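Local coordinates for esterase (uncultured bacterium FLS12, PDB 4RGY), which is a low-temperature-active alkaline esterase from a marine-sediment bacterium, probably hydrolysing ester bonds by the mechanism common to the alpha/beta-hydrolase fold, at residues D54-W59 and M78-R83. Numbering follows the deposited sequence.
Sequences DDHTIW and MPAVHR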
loop_
_atom_site.group_PDB
_atom_site.type_symbol
_atom_site.label_atom_id
_atom_site.label_comp_id
_atom_site.label_asym_id
_atom_site.label_seq_id
_atom_site.Cartn_x
_atom_site.Cartn_y
_atom_site.Cartn_z
ATOM N N ASP A 54 3.063 17.601 3.896
ATOM C CA ASP A 54 2.663 16.504 3.017
ATOM C C ASP A 54 3.641 15.341 3.082
ATOM O O ASP A 54 4.753 15.466 3.613
ATOM C CB ASP A 54 2.613 16.975 1.564
ATOM C CG ASP A 54 1.557 18.023 1.306
ATOM O OD1 ASP A 54 0.513 18.030 1.992
ATOM O OD2 ASP A 54 1.759 18.846 0.381
ATOM N N ASP A 55 3.217 14.214 2.505
ATOM C CA ASP A 55 4.118 13.090 2.263
ATOM C C ASP A 55 4.099 12.701 0.776
ATOM O O ASP A 55 3.587 13.460 -0.071
ATOM C CB ASP A 55 3.793 11.898 3.180
ATOM C CG ASP A 55 2.411 11.300 2.915
ATOM O OD1 ASP A 55 1.761 11.663 1.917
ATOM O OD2 ASP A 55 1.963 10.463 3.719
ATOM N N HIS A 56 4.639 11.529 0.465
ATOM C CA HIS A 56 4.786 11.049 -0.909
ATOM C C HIS A 56 3.470 10.611 -1.548
ATOM O O HIS A 56 3.467 10.179 -2.697
ATOM C CB HIS A 56 5.704 9.827 -0.878
ATOM C CG HIS A 56 5.162 8.724 -0.031
ATOM N ND1 HIS A 56 5.097 8.814 1.344
ATOM C CD2 HIS A 56 4.582 7.545 -0.361
ATOM C CE1 HIS A 56 4.530 7.725 1.828
ATOM N NE2 HIS A 56 4.212 6.937 0.816
ATOM N N THR A 57 2.370 10.679 -0.804
ATOM C CA THR A 57 1.078 10.197 -1.307
ATOM C C THR A 57 0.137 11.312 -1.774
ATOM O O THR A 57 -0.882 11.044 -2.410
ATOM C CB THR A 57 0.293 9.380 -0.245
ATOM O OG1 THR A 57 -0.231 10.261 0.754
ATOM C CG2 THR A 57 1.157 8.292 0.407
ATOM N N ILE A 58 0.448 12.549 -1.410
ATOM C CA ILE A 58 -0.517 13.629 -1.602
ATOM C C ILE A 58 -0.807 13.964 -3.061
ATOM O O ILE A 58 -1.966 14.221 -3.417
ATOM C CB ILE A 58 -0.098 14.899 -0.817
ATOM C CG1 ILE A 58 -1.257 15.889 -0.724
ATOM C CG2 ILE A 58 1.132 15.572 -1.428
ATOM C CD1 ILE A 58 -2.221 15.558 0.385
ATOM N N TRP A 59 0.210 13.956 -3.919
ATOM C CA TRP A 59 -0.028 14.266 -5.324
ATOM C C TRP A 59 -0.998 13.258 -5.950
ATOM O O TRP A 59 -1.914 13.639 -6.677
ATOM C CB TRP A 59 1.279 14.324 -6.122
ATOM C CG TRP A 59 1.945 15.678 -6.104
ATOM C CD1 TRP A 59 2.993 16.071 -5.335
ATOM C CD2 TRP A 59 1.587 16.814 -6.905
ATOM N NE1 TRP A 59 3.315 17.386 -5.600
ATOM C CE2 TRP A 59 2.460 17.864 -6.558
ATOM C CE3 TRP A 59 0.604 17.047 -7.875
ATOM C CZ2 TRP A 59 2.392 19.122 -7.154
ATOM C CZ3 TRP A 59 0.534 18.305 -8.472
ATOM C CH2 TRP A 59 1.423 19.328 -8.102
ATOM N N MET A 78 7.570 10.530 -6.822
ATOM C CA MET A 78 7.027 11.364 -5.760
ATOM C C MET A 78 7.567 10.881 -4.418
ATOM O O MET A 78 7.053 9.931 -3.829
ATOM C CB MET A 78 5.496 11.298 -5.788
ATOM C CG MET A 78 4.899 12.039 -6.984
ATOM S SD MET A 78 3.286 11.439 -7.522
ATOM C CE MET A 78 3.716 9.865 -8.281
ATOM N N PRO A 79 8.614 11.545 -3.925
ATOM C CA PRO A 79 9.241 11.103 -2.678
ATOM C C PRO A 79 8.763 11.892 -1.468
ATOM O O PRO A 79 7.932 12.787 -1.630
ATOM C CB PRO A 79 10.690 11.435 -2.923
ATOM C CG PRO A 79 10.647 12.702 -3.744
ATOM C CD PRO A 79 9.403 12.590 -4.602
ATOM N N ALA A 80 9.258 11.528 -0.286
ATOM C CA ALA A 80 8.895 12.180 0.971
ATOM C C ALA A 80 10.119 12.807 1.613
ATOM O O ALA A 80 11.184 12.177 1.675
ATOM C CB ALA A 80 8.274 11.166 1.916
ATOM N N VAL A 81 9.983 14.038 2.104
ATOM C CA VAL A 81 11.088 14.689 2.808
ATOM C C VAL A 81 10.690 15.289 4.152
ATOM O O VAL A 81 11.420 16.130 4.700
ATOM C CB VAL A 81 11.767 15.786 1.962
ATOM C CG1 VAL A 81 12.282 15.190 0.657
ATOM C CG2 VAL A 81 10.797 16.943 1.695
ATOM N N HIS A 82 9.540 14.869 4.673
ATOM C CA HIS A 82 9.073 15.349 5.973
ATOM C C HIS A 82 9.010 16.881 5.993
ATOM O O HIS A 82 8.676 17.478 4.970
ATOM C CB HIS A 82 9.925 14.733 7.080
ATOM C CG HIS A 82 9.989 13.243 6.978
ATOM N ND1 HIS A 82 11.165 12.533 7.084
ATOM C CD2 HIS A 82 9.022 12.332 6.712
ATOM C CE1 HIS A 82 10.914 11.247 6.915
ATOM N NE2 HIS A 82 9.622 11.099 6.685
ATOM N N ARG A 83 9.310 17.529 7.117
ATOM C CA ARG A 83 9.193 18.984 7.197
ATOM C C ARG A 83 10.572 19.636 7.087
ATOM O O ARG A 83 10.954 20.466 7.913
ATOM C CB ARG A 83 8.478 19.405 8.486
ATOM C CG ARG A 83 7.031 18.918 8.590
ATOM C CD ARG A 83 6.422 19.269 9.947
ATOM N NE ARG A 83 6.468 20.711 10.182
ATOM C CZ ARG A 83 5.480 21.551 9.878
ATOM N NH1 ARG A 83 4.343 21.095 9.357
ATOM N NH2 ARG A 83 5.622 22.850 10.113
HETATM O O HOH W 1 5.944 17.706 4.972
HETATM O O HOH W 2 6.954 13.629 4.285
#
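His56 rests its CB against the carbonyl of Met78, CB to O 3.2 Å, where the turn entering helix 58-62 packs on strand 75-79 and the residues after it in this alpha/beta-hydrolase fold. The imidazole, placed between its own backbone N and carbonyl carbon (chi1 60°), approaches both Met78 O and the methyl of Ala80 obliquely, ND1 lying 4.0 Å from Ala80 CB. That methyl also packs near His56 N, a buried amide for which the model offers no acceptor. In the first turn of helix 58-62, Trp59 CB meets Met78 SD at 3.8 Å; Met78 CG stands beside its own backbone N, anti to the carbonyl carbon (chi1 -72°). The Trp59 indole runs away from the strand, its NE1 hydrogen-bonded to Leu49 O and its ring edge-to-face with Trp247, near a Gly124-Ser126-Gly128 segment that is probably the nucleophile elbow. Thr21 of strand 16-25 pairs with Met78 through backbone hydrogen bonds, and its OG1 bonds to His56 O.

At the His82 end two waters join the segments. One lies 2.9 Å from Asp54 O and 2.7 Å from His82 O; the other donates to Asp54 O and accepts from His82 N at 2.9 Å, so residues 54-59 and 78-83 are bridged through solvent. His82 ND1 hydrogen-bonds to Tyr95 OH, and the ring also meets His82 of a neighbouring subunit.

What shapes the turn is Asp55, whose carboxylate caps the start of the type I turn from Asp55 to Ile58. Thr57 CG2 lies over one face of the His56 ring, 3.4 Å above its plane. Asp55 OD1 takes Thr57 N from above the carboxylate plane and, 2.7 Å away on its syn side, Thr57 OG1.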